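Local coordinates for protein FMN-dependent nitronate monooxygenase (Shewanella oneidensis, PDB 5LSM) that probably oxidises propionate 3-nitronate with molecular oxygen, using FMN as cofactor, to give 3-oxopropanoate together with nitrate and nitrite, at residues F13-A18 against T239-C244; S33-L38 against D338-F343; T222-A227 against S233-G238; F9-P14 against A63-V68. All blocks are in the same frame, centred on the assembly; numbering follows the deposited sequence.

Contact 1: F13-A18 against T239-C244; sequences FPIIQA and TAYLLC. With FMN (flavin mononucleotide), chain I.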
# COMPACT_ATOMS: atom_id res chain seq x y z
N PHE A 13 0.22 -25.75 10.32
CA PHE A 13 -0.07 -24.90 9.17
C PHE A 13 0.62 -23.55 9.34
O PHE A 13 0.83 -23.08 10.46
CB PHE A 13 -1.57 -24.70 9.04
CG PHE A 13 -2.35 -25.97 8.79
CD1 PHE A 13 -2.00 -26.82 7.74
CD2 PHE A 13 -3.51 -26.24 9.50
CE1 PHE A 13 -2.76 -27.96 7.45
CE2 PHE A 13 -4.29 -27.36 9.21
CZ PHE A 13 -3.90 -28.23 8.20
N PRO A 14 1.03 -22.93 8.23
CA PRO A 14 1.80 -21.70 8.39
C PRO A 14 0.89 -20.47 8.40
O PRO A 14 1.20 -19.47 7.75
CB PRO A 14 2.71 -21.70 7.15
CG PRO A 14 1.90 -22.39 6.11
CD PRO A 14 1.07 -23.42 6.84
N ILE A 15 -0.19 -20.55 9.19
CA ILE A 15 -1.08 -19.42 9.46
C ILE A 15 -0.92 -18.97 10.91
O ILE A 15 -0.97 -19.78 11.83
CB ILE A 15 -2.56 -19.82 9.28
CG1 ILE A 15 -2.77 -20.50 7.93
CG2 ILE A 15 -3.46 -18.62 9.41
CD1 ILE A 15 -2.28 -19.70 6.74
N ILE A 16 -0.74 -17.67 11.11
CA ILE A 16 -0.79 -17.08 12.44
C ILE A 16 -2.03 -16.22 12.48
O ILE A 16 -2.28 -15.43 11.58
CB ILE A 16 0.46 -16.20 12.75
CG1 ILE A 16 1.74 -17.05 12.63
CG2 ILE A 16 0.36 -15.55 14.15
CD1 ILE A 16 3.02 -16.28 12.84
N GLN A 17 -2.84 -16.43 13.50
CA GLN A 17 -3.97 -15.58 13.72
C GLN A 17 -3.51 -14.32 14.46
O GLN A 17 -2.91 -14.41 15.54
CB GLN A 17 -5.05 -16.33 14.48
CG GLN A 17 -6.07 -15.46 15.16
CD GLN A 17 -5.82 -15.40 16.64
OE1 GLN A 17 -5.58 -16.43 17.27
NE2 GLN A 17 -5.85 -14.20 17.20
N ALA A 18 -3.74 -13.17 13.84
CA ALA A 18 -3.21 -11.90 14.37
C ALA A 18 -3.78 -11.58 15.75
O ALA A 18 -5.00 -11.66 15.97
CB ALA A 18 -3.51 -10.77 13.40
N THR A 239 -7.90 -9.20 9.98
CA THR A 239 -9.23 -8.73 9.63
C THR A 239 -10.21 -9.86 9.27
O THR A 239 -11.39 -9.77 9.58
CB THR A 239 -9.13 -7.73 8.48
OG1 THR A 239 -8.37 -6.60 8.91
CG2 THR A 239 -10.51 -7.28 8.04
N ALA A 240 -9.72 -10.94 8.66
CA ALA A 240 -10.61 -11.98 8.14
C ALA A 240 -11.15 -12.93 9.22
O ALA A 240 -12.10 -13.66 8.97
CB ALA A 240 -9.92 -12.77 7.03
N TYR A 241 -10.60 -12.87 10.43
CA TYR A 241 -11.22 -13.55 11.58
C TYR A 241 -12.33 -12.75 12.32
O TYR A 241 -12.95 -13.28 13.23
CB TYR A 241 -10.15 -13.94 12.60
CG TYR A 241 -9.29 -15.09 12.18
CD1 TYR A 241 -9.79 -16.38 12.20
CD2 TYR A 241 -7.95 -14.90 11.80
CE1 TYR A 241 -8.99 -17.46 11.83
CE2 TYR A 241 -7.13 -15.98 11.48
CZ TYR A 241 -7.66 -17.26 11.49
OH TYR A 241 -6.89 -18.35 11.16
N LEU A 242 -12.54 -11.48 11.96
CA LEU A 242 -13.29 -10.56 12.83
C LEU A 242 -14.80 -10.83 12.90
O LEU A 242 -15.49 -10.25 13.74
CB LEU A 242 -13.07 -9.10 12.40
CG LEU A 242 -11.70 -8.50 12.70
CD1 LEU A 242 -11.60 -7.12 12.06
CD2 LEU A 242 -11.43 -8.44 14.20
N LEU A 243 -15.30 -11.67 12.00
CA LEU A 243 -16.71 -12.04 12.03
C LEU A 243 -16.91 -13.45 12.57
O LEU A 243 -18.06 -13.92 12.63
CB LEU A 243 -17.33 -11.93 10.63
CG LEU A 243 -17.51 -10.54 10.04
CD1 LEU A 243 -18.32 -10.63 8.75
CD2 LEU A 243 -18.19 -9.61 11.02
N CYS A 244 -15.82 -14.14 12.91
CA CYS A 244 -15.92 -15.49 13.48
C CYS A 244 -16.62 -15.43 14.83
O CYS A 244 -16.45 -14.46 15.57
CB CYS A 244 -14.53 -16.10 13.67
SG CYS A 244 -13.68 -16.43 12.12
N1 FMN I . -1.04 -6.27 16.32
C2 FMN I . -0.44 -6.39 17.54
O2 FMN I . 0.80 -6.60 17.60
N3 FMN I . -1.12 -6.28 18.70
C4 FMN I . -2.44 -6.04 18.72
O4 FMN I . -3.07 -5.93 19.79
C4A FMN I . -3.15 -5.89 17.43
N5 FMN I . -4.47 -5.68 17.40
C5A FMN I . -5.14 -5.61 16.24
C6 FMN I . -6.52 -5.42 16.30
C7 FMN I . -7.27 -5.35 15.14
C7M FMN I . -8.75 -5.12 15.26
C8 FMN I . -6.59 -5.47 13.82
C8M FMN I . -7.41 -5.38 12.55
C9 FMN I . -5.20 -5.66 13.76
C9A FMN I . -4.43 -5.73 14.93
N10 FMN I . -3.02 -5.96 14.95
C10 FMN I . -2.37 -6.03 16.20
C1' FMN I . -2.22 -6.07 13.72
C2' FMN I . -2.16 -7.49 13.20
O2' FMN I . -1.18 -8.23 13.95
C3' FMN I . -1.80 -7.53 11.71
O3' FMN I . -0.69 -6.66 11.46
C4' FMN I . -2.93 -7.07 10.78
O4' FMN I . -4.23 -7.46 11.24
C5' FMN I . -2.67 -7.64 9.40
O5' FMN I . -3.57 -7.11 8.43
P FMN I . -5.04 -7.69 8.16
O1P FMN I . -5.00 -9.18 8.40
O2P FMN I . -5.29 -7.31 6.73
O3P FMN I . -5.85 -6.95 9.17
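Q17 lies against one face of the Y241 ring, and this joins the first strand of the FMN-binding TIM barrel, 15-17, to the short 3-10 turn that follows the last strand, 234-237. The two side chains run past each other at a slant. Q17 CG takes up the position anti to the backbone N (chi1 161°), which sets it over the ring, 4.2 Å from the centroid of Y241 and 25° off the ring normal. This is a CH-pi contact displaced toward the CD2-CE2 rim. Q17 CB packs beside it, 3.7 Å from Y241 CE2. Beyond CG the glutamine chain bends, so its amide leads away from the tyrosine and stands nearly upright to the ring, the planes 85° apart. There Q17 NE2 gives a hydrogen bond of 2.9 Å to A18 O, approaching from well above the carbonyl plane. At the far end of the ring, I15 CG2 sits 3.9 Å from Y241 OH, whose polar partner is T340 on helix 336-342. L28 and V32 of helix 26-35 also touch the ring. The edges of the contact reach the cofactor: A18 CB is 3.5 Å from FMN O2', while T239 grips the phosphate. T239 N bonds O3P of FMN at 3.1 Å, and T239 OG1, which also accepts a bond from G325 N, donates to the same O3P at 2.6 Å.

Contact 2: S33-L38 against D338-F343; sequences SEAGGL and DLTRSF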
# COMPACT_ATOMS: atom_id res chain seq x y z
N SER A 33 -5.18 -22.57 17.23
CA SER A 33 -4.10 -23.49 17.60
C SER A 33 -4.56 -24.95 17.51
O SER A 33 -3.84 -25.79 16.94
CB SER A 33 -3.55 -23.19 18.98
OG SER A 33 -2.73 -22.02 18.95
N GLU A 34 -5.79 -25.23 17.96
CA GLU A 34 -6.36 -26.58 17.83
C GLU A 34 -6.51 -26.98 16.38
O GLU A 34 -6.24 -28.12 16.02
CB GLU A 34 -7.71 -26.69 18.55
CG GLU A 34 -7.60 -27.02 20.04
CD GLU A 34 -7.12 -28.45 20.32
OE1 GLU A 34 -5.90 -28.65 20.62
OE2 GLU A 34 -7.96 -29.38 20.29
N ALA A 35 -6.84 -26.01 15.53
CA ALA A 35 -7.01 -26.28 14.09
C ALA A 35 -5.71 -26.59 13.39
O ALA A 35 -5.74 -27.11 12.29
CB ALA A 35 -7.69 -25.10 13.41
N GLY A 36 -4.58 -26.18 13.98
CA GLY A 36 -3.25 -26.50 13.44
C GLY A 36 -2.37 -25.30 13.07
O GLY A 36 -1.27 -25.47 12.52
N GLY A 37 -2.87 -24.09 13.33
CA GLY A 37 -2.09 -22.86 13.12
C GLY A 37 -1.55 -22.34 14.43
O GLY A 37 -1.47 -23.08 15.41
N LEU A 38 -1.18 -21.07 14.46
CA LEU A 38 -0.72 -20.44 15.70
C LEU A 38 -1.76 -19.44 16.17
O LEU A 38 -1.97 -18.42 15.52
CB LEU A 38 0.64 -19.75 15.51
CG LEU A 38 1.34 -19.18 16.75
CD1 LEU A 38 1.95 -20.28 17.61
CD2 LEU A 38 2.43 -18.19 16.36
N ASP A 338 -12.67 -23.78 11.06
CA ASP A 338 -13.08 -24.00 9.66
C ASP A 338 -12.40 -23.00 8.73
O ASP A 338 -11.86 -23.37 7.67
CB ASP A 338 -14.61 -23.87 9.49
CG ASP A 338 -15.41 -24.97 10.22
OD1 ASP A 338 -14.91 -26.11 10.33
OD2 ASP A 338 -16.57 -24.69 10.62
N LEU A 339 -12.41 -21.73 9.15
CA LEU A 339 -11.79 -20.64 8.37
C LEU A 339 -10.27 -20.80 8.24
O LEU A 339 -9.71 -20.62 7.16
CB LEU A 339 -12.12 -19.29 9.01
CG LEU A 339 -11.87 -18.03 8.20
CD1 LEU A 339 -12.62 -18.02 6.87
CD2 LEU A 339 -12.26 -16.84 9.03
N THR A 340 -9.62 -21.20 9.33
CA THR A 340 -8.17 -21.45 9.28
C THR A 340 -7.79 -22.49 8.24
O THR A 340 -6.77 -22.33 7.56
CB THR A 340 -7.62 -21.86 10.65
OG1 THR A 340 -7.74 -20.75 11.57
CG2 THR A 340 -6.17 -22.25 10.54
N ARG A 341 -8.63 -23.50 8.07
CA ARG A 341 -8.46 -24.47 7.00
C ARG A 341 -8.79 -23.95 5.59
O ARG A 341 -8.19 -24.40 4.63
CB ARG A 341 -9.31 -25.72 7.28
CG ARG A 341 -8.89 -26.52 8.49
CD ARG A 341 -9.93 -27.57 8.89
NE ARG A 341 -9.77 -27.88 10.31
CZ ARG A 341 -10.66 -27.64 11.26
NH1 ARG A 341 -11.91 -27.27 10.99
NH2 ARG A 341 -10.31 -27.86 12.53
N SER A 342 -9.78 -23.05 5.45
CA SER A 342 -9.95 -22.27 4.18
C SER A 342 -8.59 -21.88 3.59
O SER A 342 -8.36 -21.98 2.38
CB SER A 342 -10.78 -20.97 4.39
N PHE A 343 -7.71 -21.37 4.46
CA PHE A 343 -6.58 -20.55 4.05
C PHE A 343 -5.45 -21.36 3.44
O PHE A 343 -4.54 -20.79 2.85
CB PHE A 343 -6.02 -19.76 5.24
CG PHE A 343 -6.98 -18.75 5.82
CD1 PHE A 343 -7.94 -18.13 5.04
CD2 PHE A 343 -6.85 -18.36 7.13
CE1 PHE A 343 -8.80 -17.19 5.57
CE2 PHE A 343 -7.66 -17.38 7.66
CZ PHE A 343 -8.65 -16.80 6.88
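A35, in the last turn of helix 26-35, faces T340 near the end of helix 336-342, their CA atoms 6.9 Å apart; no hydrogen bond links the two segments. The contact lies on the outside of the TIM barrel, where the chain leaves helix 26-35 for strand 39-42. That helix closes in a Schellman motif: G36 swings to a positive phi of 120°, with its N bonded to S33 O at 3.1 Å. On the facing helix, the CB of T340 comes to 4.3 Å from A35 CB, so the meeting is of small aliphatic groups. T340 CG2 is directed toward G37, where a CB would come up against it. T340 OG1 is hydrogen-bonded to Y241 OH and to A336 O one turn back. R341 lies at the solvent-exposed side of the contact. Its chain stays extended from CG to NE and brings the guanidinium across to A35, where NH2 stops 3.9 Å from A35 CB at a slant. The other terminal nitrogen is held from within its own helix: D338 OD1 lies in the guanidinium plane, at its edge, and makes a salt bridge of 3.3 Å with R341 NH1.

Contact 3: T222-A227 against S233-G238; sequences TTVRAA and SAVQVG. With FMN (flavin mononucleotide), chain I.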
# COMPACT_ATOMS: atom_id res chain seq x y z
N THR A 222 -6.30 -17.63 -1.99
CA THR A 222 -5.52 -17.01 -3.04
C THR A 222 -4.46 -16.08 -2.49
O THR A 222 -3.32 -16.13 -2.92
CB THR A 222 -6.42 -16.21 -3.99
OG1 THR A 222 -7.18 -17.13 -4.77
CG2 THR A 222 -5.62 -15.33 -4.92
N THR A 223 -4.84 -15.22 -1.55
CA THR A 223 -3.90 -14.23 -1.05
C THR A 223 -2.82 -14.89 -0.18
O THR A 223 -1.65 -14.46 -0.20
CB THR A 223 -4.59 -13.08 -0.28
OG1 THR A 223 -5.63 -13.60 0.55
CG2 THR A 223 -5.16 -12.02 -1.24
N VAL A 224 -3.19 -15.94 0.54
CA VAL A 224 -2.20 -16.73 1.28
C VAL A 224 -1.18 -17.26 0.27
O VAL A 224 0.03 -17.15 0.48
CB VAL A 224 -2.87 -17.88 2.09
CG1 VAL A 224 -1.84 -18.84 2.68
CG2 VAL A 224 -3.72 -17.30 3.21
N ARG A 225 -1.69 -17.70 -0.89
CA ARG A 225 -0.83 -18.29 -1.94
C ARG A 225 0.14 -17.26 -2.51
O ARG A 225 1.34 -17.52 -2.60
CB ARG A 225 -1.67 -18.91 -3.08
CG ARG A 225 -0.82 -19.70 -4.09
CD ARG A 225 -1.64 -20.42 -5.17
NE ARG A 225 -0.77 -21.03 -6.18
CZ ARG A 225 -0.05 -22.15 -6.02
NH1 ARG A 225 -0.12 -22.88 -4.91
NH2 ARG A 225 0.76 -22.56 -7.00
N ALA A 226 -0.38 -16.10 -2.90
CA ALA A 226 0.46 -14.99 -3.36
C ALA A 226 1.56 -14.66 -2.36
O ALA A 226 2.67 -14.40 -2.76
CB ALA A 226 -0.39 -13.76 -3.62
N ALA A 227 1.24 -14.66 -1.07
CA ALA A 227 2.23 -14.36 -0.03
C ALA A 227 3.36 -15.38 -0.02
O ALA A 227 4.52 -15.01 -0.03
CB ALA A 227 1.59 -14.27 1.35
N SER A 233 7.43 -17.30 4.98
CA SER A 233 7.43 -18.59 5.70
C SER A 233 6.10 -18.87 6.38
O SER A 233 5.90 -19.94 6.92
CB SER A 233 8.54 -18.62 6.75
OG SER A 233 9.82 -18.67 6.15
N ALA A 234 5.23 -17.86 6.42
CA ALA A 234 3.94 -17.96 7.09
C ALA A 234 3.18 -16.67 6.81
O ALA A 234 3.76 -15.71 6.26
CB ALA A 234 4.11 -18.16 8.59
N VAL A 235 1.91 -16.65 7.19
CA VAL A 235 1.10 -15.44 7.09
C VAL A 235 0.38 -15.15 8.39
O VAL A 235 -0.06 -16.07 9.09
CB VAL A 235 0.05 -15.54 5.95
CG1 VAL A 235 0.74 -15.73 4.61
CG2 VAL A 235 -0.92 -16.68 6.20
N GLN A 236 0.24 -13.86 8.69
CA GLN A 236 -0.48 -13.41 9.85
C GLN A 236 -1.75 -12.77 9.37
O GLN A 236 -1.73 -11.83 8.60
CB GLN A 236 0.36 -12.41 10.67
CG GLN A 236 -0.28 -12.05 12.00
CD GLN A 236 0.71 -11.50 13.02
OE1 GLN A 236 0.59 -10.36 13.47
NE2 GLN A 236 1.62 -12.33 13.44
N VAL A 237 -2.87 -13.27 9.89
CA VAL A 237 -4.17 -12.94 9.38
C VAL A 237 -4.99 -12.34 10.50
O VAL A 237 -5.16 -12.98 11.54
CB VAL A 237 -4.86 -14.18 8.83
CG1 VAL A 237 -6.30 -13.87 8.44
CG2 VAL A 237 -4.09 -14.72 7.66
N GLY A 238 -5.48 -11.12 10.28
CA GLY A 238 -6.24 -10.37 11.29
C GLY A 238 -7.69 -10.12 10.90
O GLY A 238 -8.60 -10.77 11.42
N1 FMN I . -1.04 -6.27 16.32
C2 FMN I . -0.44 -6.39 17.54
O2 FMN I . 0.80 -6.60 17.60
N3 FMN I . -1.12 -6.28 18.70
C4 FMN I . -2.44 -6.04 18.72
O4 FMN I . -3.07 -5.93 19.79
C4A FMN I . -3.15 -5.89 17.43
N5 FMN I . -4.47 -5.68 17.40
C5A FMN I . -5.14 -5.61 16.24
C6 FMN I . -6.52 -5.42 16.30
C7 FMN I . -7.27 -5.35 15.14
C7M FMN I . -8.75 -5.12 15.26
C8 FMN I . -6.59 -5.47 13.82
C8M FMN I . -7.41 -5.38 12.55
C9 FMN I . -5.20 -5.66 13.76
C9A FMN I . -4.43 -5.73 14.93
N10 FMN I . -3.02 -5.96 14.95
C10 FMN I . -2.37 -6.03 16.20
C1' FMN I . -2.22 -6.07 13.72
C2' FMN I . -2.16 -7.49 13.20
O2' FMN I . -1.18 -8.23 13.95
C3' FMN I . -1.80 -7.53 11.71
O3' FMN I . -0.69 -6.66 11.46
C4' FMN I . -2.93 -7.07 10.78
O4' FMN I . -4.23 -7.46 11.24
C5' FMN I . -2.67 -7.64 9.40
O5' FMN I . -3.57 -7.11 8.43
P FMN I . -5.04 -7.69 8.16
O1P FMN I . -5.00 -9.18 8.40
O2P FMN I . -5.29 -7.31 6.73
O3P FMN I . -5.85 -6.95 9.17
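The last beta-alpha-beta unit of the TIM barrel, with helix 221-229 between strands 212-215 and 234-237, carries part of the FMN pocket, and V235 is the residue by which its helix and final strand meet. V235 turns toward the helix and divides its two methyls between neighbours one helical turn apart. CG1, anti to the carbonyl carbon (chi1 -61°), reaches A227 CB at 3.7 Å. CG2 of V235 meets CG2 of V224 at 4.1 Å, the two valine side chains crossing at about a right angle. All of this is apolar and buried, and no hydrogen bond passes between helix and strand here. One residue on, the strand works for the cofactor instead. The Q236 side chain stretches out, CG anti to the backbone N (chi1 -172°), into the barrel interior, where Q236 OE1 accepts a hydrogen bond from the ribityl hydroxyl O2' of FMN at 2.8 Å. At the C-terminal end of the strand, G238 N donates to O1P of the phosphate at 2.7 Å; with no side chain on G238, the ribityl O4' can lie close against its CA. V235 thus fastens the strand on its outer side while Q236 and G238 hold the cofactor. Strand 234-237 is bordered by 212-215 and 15-17, with A227 also touching A214 and V235 touching I15. The outer side of helix 221-229 packs on the second subunit, where M230 of that chain meets T222, T223 and A226.

Contact 4: F9-P14 against A63-V68; sequences FGIEFP and AKPINV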
# COMPACT_ATOMS: atom_id res chain seq x y z
N PHE A 9 8.13 -23.46 15.14
CA PHE A 9 7.05 -23.13 16.07
C PHE A 9 6.37 -24.41 16.56
O PHE A 9 5.53 -24.36 17.46
CB PHE A 9 5.98 -22.27 15.39
CG PHE A 9 6.36 -20.81 15.19
CD1 PHE A 9 7.39 -20.22 15.90
CD2 PHE A 9 5.58 -20.01 14.37
CE1 PHE A 9 7.70 -18.88 15.72
CE2 PHE A 9 5.87 -18.66 14.21
CZ PHE A 9 6.93 -18.09 14.90
N GLY A 10 6.63 -25.52 15.87
CA GLY A 10 5.96 -26.77 16.14
C GLY A 10 4.46 -26.76 15.83
O GLY A 10 3.68 -27.28 16.60
N ILE A 11 4.08 -26.19 14.68
CA ILE A 11 2.67 -26.13 14.26
C ILE A 11 2.48 -26.80 12.90
O ILE A 11 3.44 -26.97 12.14
CB ILE A 11 2.13 -24.69 14.15
CG1 ILE A 11 3.01 -23.83 13.25
CG2 ILE A 11 2.02 -24.06 15.53
CD1 ILE A 11 2.50 -22.42 13.08
N GLU A 12 1.23 -27.11 12.58
CA GLU A 12 0.92 -27.85 11.38
C GLU A 12 0.84 -26.92 10.16
O GLU A 12 1.35 -27.24 9.09
CB GLU A 12 -0.39 -28.62 11.56
CG GLU A 12 -0.48 -29.93 10.79
CD GLU A 12 -1.85 -30.58 10.90
OE1 GLU A 12 -2.36 -30.71 12.03
OE2 GLU A 12 -2.42 -30.96 9.85
N PHE A 13 0.22 -25.75 10.32
CA PHE A 13 -0.07 -24.90 9.17
C PHE A 13 0.62 -23.55 9.34
O PHE A 13 0.83 -23.08 10.46
CB PHE A 13 -1.57 -24.70 9.04
CG PHE A 13 -2.35 -25.97 8.79
CD1 PHE A 13 -2.00 -26.82 7.74
CD2 PHE A 13 -3.51 -26.24 9.50
CE1 PHE A 13 -2.76 -27.96 7.45
CE2 PHE A 13 -4.29 -27.36 9.21
CZ PHE A 13 -3.90 -28.23 8.20
N PRO A 14 1.03 -22.93 8.23
CA PRO A 14 1.80 -21.70 8.39
C PRO A 14 0.89 -20.47 8.40
O PRO A 14 1.20 -19.47 7.75
CB PRO A 14 2.71 -21.70 7.15
CG PRO A 14 1.90 -22.39 6.11
CD PRO A 14 1.07 -23.42 6.84
N ALA A 63 -2.88 -27.89 24.39
CA ALA A 63 -1.46 -27.85 24.68
C ALA A 63 -0.67 -27.59 23.41
O ALA A 63 0.56 -27.73 23.39
CB ALA A 63 -1.02 -29.17 25.29
N LYS A 64 -1.37 -27.20 22.34
CA LYS A 64 -0.69 -26.75 21.13
C LYS A 64 -0.13 -25.34 21.30
O LYS A 64 -0.53 -24.60 22.20
CB LYS A 64 -1.64 -26.84 19.94
CG LYS A 64 -1.82 -28.27 19.45
CD LYS A 64 -2.87 -28.37 18.38
CE LYS A 64 -2.87 -29.75 17.74
NZ LYS A 64 -3.93 -29.84 16.69
N PRO A 65 0.88 -24.99 20.48
CA PRO A 65 1.57 -23.69 20.54
C PRO A 65 0.65 -22.48 20.48
O PRO A 65 -0.43 -22.53 19.88
CB PRO A 65 2.49 -23.72 19.33
CG PRO A 65 2.76 -25.17 19.10
CD PRO A 65 1.50 -25.89 19.49
N ILE A 66 1.04 -21.43 21.20
CA ILE A 66 0.36 -20.16 21.15
C ILE A 66 1.34 -19.01 21.19
O ILE A 66 2.49 -19.17 21.60
CB ILE A 66 -0.62 -19.99 22.33
CG1 ILE A 66 0.15 -19.79 23.63
CG2 ILE A 66 -1.55 -21.18 22.42
CD1 ILE A 66 -0.72 -19.95 24.85
N ASN A 67 0.82 -17.84 20.85
CA ASN A 67 1.59 -16.62 20.67
C ASN A 67 0.94 -15.61 21.59
O ASN A 67 -0.26 -15.42 21.52
CB ASN A 67 1.46 -16.18 19.20
CG ASN A 67 1.83 -14.72 18.96
OD1 ASN A 67 2.66 -14.12 19.66
ND2 ASN A 67 1.28 -14.16 17.89
N VAL A 68 1.69 -15.10 22.56
CA VAL A 68 1.17 -14.01 23.41
C VAL A 68 1.80 -12.69 22.99
O VAL A 68 3.00 -12.63 22.70
CB VAL A 68 1.38 -14.27 24.93
CG1 VAL A 68 0.93 -15.67 25.29
CG2 VAL A 68 2.83 -14.07 25.34
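P65 rests on the backbone of F9 and G10 and on the side chain of I11, at the end of the TIM barrel where strand 66-71 begins. Following the chain from A63, K64 comes first; its NZ reaches across to E34 O at the end of helix 26-35. P65 then carries the contact. The tip of its ring, CG, is 3.3 Å from F9 O and 3.4 Å from G10 O; F9 O points at this methylene, while G10 O lies alongside it. They are placed by the Schellman turn that ends helix 4-9, where G10 takes a positive phi of 66°. I11 adds the apolar part: a chi1 of 54° lodges CG1 between the backbone N and the carbonyl carbon and leaves CG2 beside the N, 3.8 Å from P65 CG. The two side chains pass at a slant. I66 turns its side chain away, to L55 and I58 of helix 48-59. N67 follows, its amide bonded to S40 and S130 on the strands to either side, and V68 again meets L55. Strand 66-71 thus runs between 39-42 and 128-132, while the ring of F9 reaches V128 and I152 of strands 128-132 and 150-155.

The four contacts gather round the seam where the barrel closes on strand 15-17. Contacts 1 and 2, with centres 8 Å apart, are joined by a probable hydrogen bond of 2.6 Å between Y241 OH and T340 OG1. Contact 3 is tied to contact 1 through the neighbouring strands 15-17 and 234-237, with I16 N bonded to V235 O at 2.7 Å, and these two contacts both touch FMN. Contact 4 shares F13 and P14 with contact 1 and is joined to contact 2 by a probable hydrogen bond between S33 OG and P65 O. Contacts 2 and 4 lie farther from the cofactor: the T340 and F9 side chains are about 12 and 13 Å from FMN.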